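Local coordinates for protein xyloglucan-specific endo-beta-1,4-glucanase GH12 (Aspergillus niveus, PDB 4NPR) that probably hydrolyses internal beta-1,4-glucosidic linkages of xyloglucan, acting as a family 12 endoglucanase that retains the beta-configuration, at residues Q56-E61 with I68-K73; S106-N111 with A231-S236; A119-D124 with A221-F226. All coordinates share one frame; numbering follows the deposited sequence.

Interaction 1 (Q56-E61 with I68-K73)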
# COMPACT_ATOMS: atom_id res chain seq x y z
N GLN A 56 -2.00 9.58 15.29
CA GLN A 56 -2.24 8.23 14.83
C GLN A 56 -1.35 7.26 15.55
O GLN A 56 -0.17 7.51 15.64
CB GLN A 56 -1.95 8.14 13.33
CG GLN A 56 -1.89 6.73 12.73
CD GLN A 56 -1.91 6.80 11.23
OE1 GLN A 56 -1.93 7.90 10.65
NE2 GLN A 56 -1.91 5.62 10.57
N CYS A 57 -1.95 6.14 16.00
CA CYS A 57 -1.29 5.02 16.68
C CYS A 57 -1.56 3.71 15.97
O CYS A 57 -2.68 3.42 15.53
CB CYS A 57 -1.78 4.87 18.12
SG CYS A 57 -1.59 6.39 19.09
N THR A 58 -0.52 2.90 15.88
CA THR A 58 -0.58 1.63 15.17
C THR A 58 -0.39 0.51 16.17
O THR A 58 0.39 0.62 17.11
CB THR A 58 0.50 1.65 14.07
OG1 THR A 58 0.07 2.50 13.03
CG2 THR A 58 0.75 0.30 13.46
N THR A 59 -1.10 -0.60 15.98
CA THR A 59 -0.98 -1.73 16.95
C THR A 59 -0.76 -3.06 16.27
O THR A 59 -1.53 -3.48 15.45
CB THR A 59 -2.25 -1.85 17.83
OG1 THR A 59 -2.46 -0.62 18.55
CG2 THR A 59 -2.16 -3.05 18.84
N PHE A 60 0.29 -3.74 16.65
CA PHE A 60 0.49 -5.10 16.25
C PHE A 60 -0.27 -5.97 17.22
O PHE A 60 -0.18 -5.74 18.41
CB PHE A 60 1.96 -5.44 16.30
CG PHE A 60 2.23 -6.90 16.32
CD1 PHE A 60 2.09 -7.65 15.17
CD2 PHE A 60 2.65 -7.53 17.48
CE1 PHE A 60 2.38 -9.00 15.16
CE2 PHE A 60 2.93 -8.89 17.50
CZ PHE A 60 2.80 -9.63 16.33
N GLU A 61 -0.99 -6.96 16.71
CA GLU A 61 -1.77 -7.86 17.55
C GLU A 61 -1.12 -9.22 17.66
O GLU A 61 -0.87 -9.68 18.76
CB GLU A 61 -3.16 -8.07 16.97
CG GLU A 61 -4.25 -7.49 17.82
CD GLU A 61 -4.44 -6.04 17.53
OE1 GLU A 61 -4.65 -5.74 16.32
OE2 GLU A 61 -4.41 -5.24 18.50
N ILE A 68 -0.13 -11.75 9.50
CA ILE A 68 -0.04 -10.71 10.53
C ILE A 68 -1.43 -10.10 10.72
O ILE A 68 -2.20 -10.00 9.76
CB ILE A 68 1.03 -9.65 10.22
CG1 ILE A 68 1.11 -8.60 11.35
CG2 ILE A 68 0.77 -8.92 8.90
CD1 ILE A 68 2.41 -7.80 11.34
N VAL A 69 -1.76 -9.78 11.99
CA VAL A 69 -3.02 -9.16 12.40
C VAL A 69 -2.63 -7.86 13.11
O VAL A 69 -1.82 -7.87 14.04
CB VAL A 69 -3.81 -10.11 13.37
CG1 VAL A 69 -5.15 -9.53 13.84
CG2 VAL A 69 -4.00 -11.49 12.69
N TRP A 70 -3.15 -6.73 12.64
CA TRP A 70 -2.79 -5.44 13.22
C TRP A 70 -3.87 -4.43 12.96
O TRP A 70 -4.85 -4.73 12.26
CB TRP A 70 -1.47 -4.91 12.65
CG TRP A 70 -1.43 -4.65 11.14
CD1 TRP A 70 -1.28 -5.57 10.13
CD2 TRP A 70 -1.49 -3.36 10.48
NE1 TRP A 70 -1.23 -4.94 8.90
CE2 TRP A 70 -1.36 -3.59 9.09
CE3 TRP A 70 -1.62 -2.05 10.93
CZ2 TRP A 70 -1.36 -2.55 8.17
CZ3 TRP A 70 -1.63 -1.03 10.02
CH2 TRP A 70 -1.51 -1.27 8.66
N ASN A 71 -3.66 -3.23 13.52
CA ASN A 71 -4.50 -2.09 13.22
C ASN A 71 -3.84 -0.74 13.43
O ASN A 71 -2.76 -0.62 14.04
CB ASN A 71 -5.79 -2.13 14.04
CG ASN A 71 -5.58 -1.74 15.49
OD1 ASN A 71 -5.09 -0.64 15.81
ND2 ASN A 71 -5.98 -2.65 16.40
N THR A 72 -4.52 0.28 12.95
CA THR A 72 -4.13 1.61 13.25
C THR A 72 -5.36 2.51 13.46
O THR A 72 -6.41 2.28 12.87
CB THR A 72 -3.21 2.13 12.14
OG1 THR A 72 -2.67 3.40 12.53
CG2 THR A 72 -3.94 2.31 10.85
N LYS A 73 -5.19 3.55 14.28
CA LYS A 73 -6.25 4.43 14.68
C LYS A 73 -5.78 5.82 14.51
O LYS A 73 -4.64 6.12 14.84
CB LYS A 73 -6.56 4.20 16.14
CG LYS A 73 -7.05 2.78 16.37
CD LYS A 73 -7.37 2.42 17.81
CE LYS A 73 -8.12 1.09 17.80
NZ LYS A 73 -7.66 0.21 18.90
O HOH W 1 -3.68 1.05 17.27
O HOH W 2 -6.79 -6.00 14.21

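Interaction 2 (S106-N111 with A231-S236). With SO4 (sulfate ion), chain C.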
# COMPACT_ATOMS: atom_id res chain seq x y z
N SER A 106 -0.79 -13.19 -2.14
CA SER A 106 -1.15 -12.38 -0.95
C SER A 106 -2.61 -12.57 -0.57
O SER A 106 -3.46 -12.66 -1.44
CB SER A 106 -0.94 -10.88 -1.24
OG SER A 106 -1.17 -10.06 -0.09
N THR A 107 -2.91 -12.56 0.72
CA THR A 107 -4.30 -12.56 1.16
C THR A 107 -4.48 -11.46 2.20
O THR A 107 -3.67 -11.33 3.10
CB THR A 107 -4.71 -13.94 1.77
OG1 THR A 107 -4.64 -14.97 0.76
CG2 THR A 107 -6.17 -13.88 2.38
N TRP A 108 -5.58 -10.70 2.08
CA TRP A 108 -5.77 -9.51 2.88
C TRP A 108 -7.24 -9.39 3.15
O TRP A 108 -8.03 -9.45 2.24
CB TRP A 108 -5.29 -8.26 2.12
CG TRP A 108 -5.03 -7.01 2.93
CD1 TRP A 108 -5.10 -6.87 4.30
CD2 TRP A 108 -4.57 -5.75 2.43
NE1 TRP A 108 -4.76 -5.59 4.66
CE2 TRP A 108 -4.40 -4.89 3.53
CE3 TRP A 108 -4.26 -5.28 1.16
CZ2 TRP A 108 -3.97 -3.59 3.40
CZ3 TRP A 108 -3.83 -3.98 1.02
CH2 TRP A 108 -3.69 -3.15 2.14
N LYS A 109 -7.57 -9.20 4.42
CA LYS A 109 -8.88 -8.84 4.85
C LYS A 109 -8.77 -7.59 5.74
O LYS A 109 -7.99 -7.58 6.72
CB LYS A 109 -9.46 -10.00 5.66
CG LYS A 109 -10.74 -9.67 6.43
CD LYS A 109 -11.80 -9.19 5.44
CE LYS A 109 -13.18 -9.21 6.04
NZ LYS A 109 -13.36 -7.99 6.86
N TRP A 110 -9.54 -6.56 5.43
CA TRP A 110 -9.53 -5.32 6.23
C TRP A 110 -10.90 -4.73 6.40
O TRP A 110 -11.85 -5.07 5.70
CB TRP A 110 -8.63 -4.24 5.62
CG TRP A 110 -9.00 -3.85 4.21
CD1 TRP A 110 -8.56 -4.43 3.10
CD2 TRP A 110 -9.92 -2.81 3.78
NE1 TRP A 110 -9.14 -3.84 1.98
CE2 TRP A 110 -9.98 -2.84 2.38
CE3 TRP A 110 -10.71 -1.87 4.45
CZ2 TRP A 110 -10.73 -1.95 1.63
CZ3 TRP A 110 -11.51 -0.99 3.68
CH2 TRP A 110 -11.50 -1.04 2.30
N ASN A 111 -10.96 -3.80 7.35
CA ASN A 111 -12.16 -3.02 7.66
C ASN A 111 -11.85 -1.58 8.12
O ASN A 111 -10.88 -1.34 8.80
CB ASN A 111 -12.97 -3.74 8.74
CG ASN A 111 -14.31 -3.11 8.93
OD1 ASN A 111 -15.13 -3.12 7.99
ND2 ASN A 111 -14.54 -2.46 10.10
N ALA A 231 -10.99 7.15 13.18
CA ALA A 231 -10.85 6.10 12.21
C ALA A 231 -10.14 4.97 12.87
O ALA A 231 -9.30 5.16 13.75
CB ALA A 231 -10.09 6.57 10.99
N VAL A 232 -10.52 3.78 12.44
CA VAL A 232 -9.92 2.55 12.90
C VAL A 232 -9.85 1.71 11.65
O VAL A 232 -10.86 1.46 11.00
CB VAL A 232 -10.76 1.84 13.98
CG1 VAL A 232 -9.99 0.63 14.51
CG2 VAL A 232 -11.12 2.78 15.12
N PHE A 233 -8.63 1.37 11.28
CA PHE A 233 -8.34 0.48 10.18
C PHE A 233 -7.83 -0.83 10.81
O PHE A 233 -6.83 -0.84 11.50
CB PHE A 233 -7.31 1.10 9.25
CG PHE A 233 -6.83 0.17 8.18
CD1 PHE A 233 -7.68 -0.26 7.17
CD2 PHE A 233 -5.52 -0.28 8.18
CE1 PHE A 233 -7.25 -1.10 6.19
CE2 PHE A 233 -5.06 -1.10 7.16
CZ PHE A 233 -5.92 -1.51 6.17
N THR A 234 -8.57 -1.90 10.55
CA THR A 234 -8.45 -3.18 11.19
C THR A 234 -8.07 -4.13 10.08
O THR A 234 -8.83 -4.35 9.14
CB THR A 234 -9.82 -3.64 11.76
OG1 THR A 234 -10.31 -2.66 12.67
CG2 THR A 234 -9.72 -4.94 12.50
N VAL A 235 -6.87 -4.67 10.19
CA VAL A 235 -6.40 -5.73 9.31
C VAL A 235 -6.51 -7.05 10.06
O VAL A 235 -5.72 -7.31 10.93
CB VAL A 235 -4.94 -5.46 8.90
CG1 VAL A 235 -4.34 -6.65 8.19
CG2 VAL A 235 -4.88 -4.20 8.06
N SER A 236 -7.49 -7.87 9.74
CA SER A 236 -7.73 -9.03 10.58
C SER A 236 -6.91 -10.23 10.08
O SER A 236 -6.71 -11.20 10.82
CB SER A 236 -9.24 -9.27 10.79
OG SER A 236 -9.88 -9.50 9.58
S SO4 C . -3.04 -17.00 4.64
O1 SO4 C . -3.98 -16.66 3.55
O2 SO4 C . -2.81 -15.76 5.43
O3 SO4 C . -3.67 -18.05 5.49
O4 SO4 C . -1.74 -17.52 4.09

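Interaction 3 (A119-D124 with A221-F226)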
# COMPACT_ATOMS: atom_id res chain seq x y z
N ALA A 119 -9.17 8.45 2.63
CA ALA A 119 -8.08 7.49 2.88
C ALA A 119 -8.11 6.50 1.78
O ALA A 119 -9.15 6.30 1.17
CB ALA A 119 -8.29 6.75 4.19
N ASP A 120 -6.96 5.92 1.50
CA ASP A 120 -6.89 4.72 0.66
C ASP A 120 -6.36 3.53 1.44
O ASP A 120 -5.79 3.69 2.53
CB ASP A 120 -6.07 4.95 -0.64
CG ASP A 120 -4.58 5.12 -0.40
OD1 ASP A 120 -3.90 4.23 0.15
OD2 ASP A 120 -4.06 6.16 -0.83
N VAL A 121 -6.64 2.33 0.89
CA VAL A 121 -6.11 1.07 1.36
C VAL A 121 -5.41 0.44 0.16
O VAL A 121 -6.02 0.22 -0.86
CB VAL A 121 -7.21 0.11 1.87
CG1 VAL A 121 -6.58 -1.12 2.53
CG2 VAL A 121 -8.12 0.82 2.86
N ALA A 122 -4.13 0.12 0.31
CA ALA A 122 -3.27 -0.05 -0.83
C ALA A 122 -2.08 -0.93 -0.48
O ALA A 122 -1.55 -0.85 0.65
CB ALA A 122 -2.79 1.31 -1.29
N TYR A 123 -1.73 -1.79 -1.45
CA TYR A 123 -0.39 -2.29 -1.62
C TYR A 123 0.42 -1.18 -2.26
O TYR A 123 -0.09 -0.43 -3.11
CB TYR A 123 -0.29 -3.49 -2.55
CG TYR A 123 -1.01 -4.72 -2.12
CD1 TYR A 123 -2.38 -4.88 -2.38
CD2 TYR A 123 -0.35 -5.72 -1.47
CE1 TYR A 123 -3.06 -6.02 -1.98
CE2 TYR A 123 -1.01 -6.88 -1.08
CZ TYR A 123 -2.37 -7.02 -1.32
OH TYR A 123 -3.03 -8.20 -0.93
N ASP A 124 1.69 -1.12 -1.85
CA ASP A 124 2.73 -0.29 -2.41
C ASP A 124 3.99 -1.14 -2.68
O ASP A 124 4.65 -1.58 -1.76
CB ASP A 124 3.04 0.80 -1.41
CG ASP A 124 3.39 2.10 -2.08
OD1 ASP A 124 3.33 2.17 -3.32
OD2 ASP A 124 3.71 3.06 -1.35
N ALA A 221 1.89 -3.21 2.53
CA ALA A 221 0.42 -3.07 2.49
C ALA A 221 -0.10 -2.32 3.75
O ALA A 221 0.25 -2.68 4.88
CB ALA A 221 -0.25 -4.43 2.33
N GLY A 222 -0.88 -1.24 3.51
CA GLY A 222 -1.43 -0.43 4.57
C GLY A 222 -2.50 0.55 4.11
O GLY A 222 -3.23 0.30 3.13
N THR A 223 -2.60 1.67 4.81
CA THR A 223 -3.58 2.67 4.46
C THR A 223 -2.95 4.07 4.44
O THR A 223 -2.08 4.35 5.27
CB THR A 223 -4.78 2.64 5.44
OG1 THR A 223 -5.72 3.70 5.13
CG2 THR A 223 -4.31 2.79 6.82
N GLU A 224 -3.39 4.93 3.51
CA GLU A 224 -2.95 6.35 3.43
C GLU A 224 -4.14 7.25 3.71
O GLU A 224 -5.02 7.40 2.86
CB GLU A 224 -2.41 6.73 2.04
CG GLU A 224 -1.04 6.19 1.71
CD GLU A 224 -0.59 6.54 0.26
OE1 GLU A 224 -1.47 6.56 -0.63
OE2 GLU A 224 0.64 6.73 0.00
N PRO A 225 -4.17 7.84 4.88
CA PRO A 225 -5.26 8.75 5.21
C PRO A 225 -5.01 10.22 4.82
O PRO A 225 -3.88 10.71 4.91
CB PRO A 225 -5.36 8.61 6.71
CG PRO A 225 -3.97 8.36 7.15
CD PRO A 225 -3.39 7.47 6.08
N PHE A 226 -6.08 10.91 4.42
CA PHE A 226 -6.04 12.34 4.14
C PHE A 226 -6.72 13.13 5.29
O PHE A 226 -6.16 14.09 5.80
CB PHE A 226 -6.64 12.65 2.78
CG PHE A 226 -5.91 11.97 1.60
CD1 PHE A 226 -6.04 10.60 1.33
CD2 PHE A 226 -5.15 12.72 0.71
CE1 PHE A 226 -5.43 10.01 0.22
CE2 PHE A 226 -4.50 12.12 -0.39
CZ PHE A 226 -4.65 10.77 -0.64

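Interaction 1 (Q56-E61 with I68-K73)
T58 and T72 face each other across a beta hairpin, strand 53-64 running antiparallel to strand 67-77 in the six-stranded sheet of the jelly roll. Their hydroxyls approach slantwise, T58 OG1 lying 2.9 Å from T72 OG1. With chi1 at -172°, the T72 hydroxyl swings beside its own carbonyl carbon, a position from which it also lies 3.0 Å from C57 O. Q56 stretches out fully along the same face, and its amide NE2 donates to T72 OG1 at 3.1 Å, the acceptor lying 15° off the amide plane. Threonine and glutamine suit this buried strip because each polar end finds a partner: Q56 OE1 accepts from S85 and W76, and T58 OG1 bonds to N43. On the other face T59 and N71 lie side by side and point the same way, T59 CB 3.7 Å from N71 OD1, while a water donates to both N71 OD1 and C57 O. C57 also carries the disulfide to C28. Toward the hairpin turn, the face of T58 and T72 becomes apolar: I68 reaches the edge of the F60 ring, its CD1 lying near the ring plane 3.8 Å from F60 CD1.

Interaction 2 (S106-N111 with A231-S236)
F233 pushes its ring against two tryptophans of the neighbouring strand. Closest is W110, whose CB sits 3.5 Å from F233 CE1; the planes of the W110 five-membered ring and the F233 ring are inclined at 43°. W108 crosses F233 at about a right angle, its CZ2 at the edge of the F233 ring, 4.0 Å from F233 CZ. V235 completes this apolar group by placing CG2 at the edge of the W108 indole, 3.7 Å from NE1. W110 holds its CG between the backbone N and the carbonyl carbon (chi1 58°), which brings CD1 over one face of the W108 ring, toward its rim. Such large flat residues suit strands whose inner face must fill the space between two sheets: this is the antiparallel pairing of strands 105-113 and 231-240 within the six-stranded sheet of a beta-jelly roll. The backbones are paired at N111 and T234, N111 N donating to T234 O at 2.8 Å and T234 N to N111 O at 3.0 Å. Where the chain turns a corner at S236, its N still donates to K109 O, at 3.1 Å and 29° off the carbonyl plane, and S236 OG lies 3.3 Å from K109 CG. Behind these contacts, Y238 and Y123 each meet W108 edge-to-face, and V121 of the facing sheet touches W108, W110 and F233. Farther along, T107 OG1 bonds to S194 and only weakly approaches a sulfate ion, probably from the crystallisation liquor, which T67 and S239 also bind.

Interaction 3 (A119-D124 with A221-F226)
E224 lies beside D120 in a hydrogen-bonded pair of two antiparallel strands, and its side chain passes at a slant over the aspartate carboxylate. The glutamate CB sits 3.4 Å from D120 OD2. CG passes D120 OD1 at 3.8 Å, and the extended chain then carries CD to within 3.7 Å of D120 OD2. At the tip, E224 OE1 is 2.6 Å from D120 OD2, the two carboxylate planes being turned 53° to each other. A chi1 of 70° sets D120 CG between its backbone N and carbonyl carbon and turns the carboxylate toward E224. M140 and F86 also touch the E224 side chain. Opposite faces of the D120 carbonyl plane receive two donors, E224 N and the T223 hydroxyl, whose OG1 is 2.6 Å from D120 O; threonine suits this place because its OG1 can also bond to Y112. Farther along, G222 and A122 exchange paired backbone bonds; glycine brings no side chain to this face and alanine only a methyl, on which W142 packs. V121 and T223 pack on F233 of the other sheet. Strands 117-128 and 215-226 thus belong to the larger sheet of the beta-jelly roll, whose concave face probably lines the glucan-binding cleft, as in other GH12 enzymes.

From the N terminus, interaction 1 closes first, a local hairpin whose two segments are separated by six residues. The chain then lays down 106-111 and, one strand later in the facing sheet, 119-124. After about a hundred residues, 221-226 returns to close interaction 3; 231-236 then closes interaction 2, so that interaction 3 is nested in the loop of interaction 2 and nothing crosses. Strand 231-240 lies between strands 67-77 and 105-113, placing interactions 1 and 2 in the same six-stranded sheet, where W70 and V235 pair through their backbones. Interaction 3 belongs to the nine-stranded sheet, against which the other two pack through W70, T72 and W108.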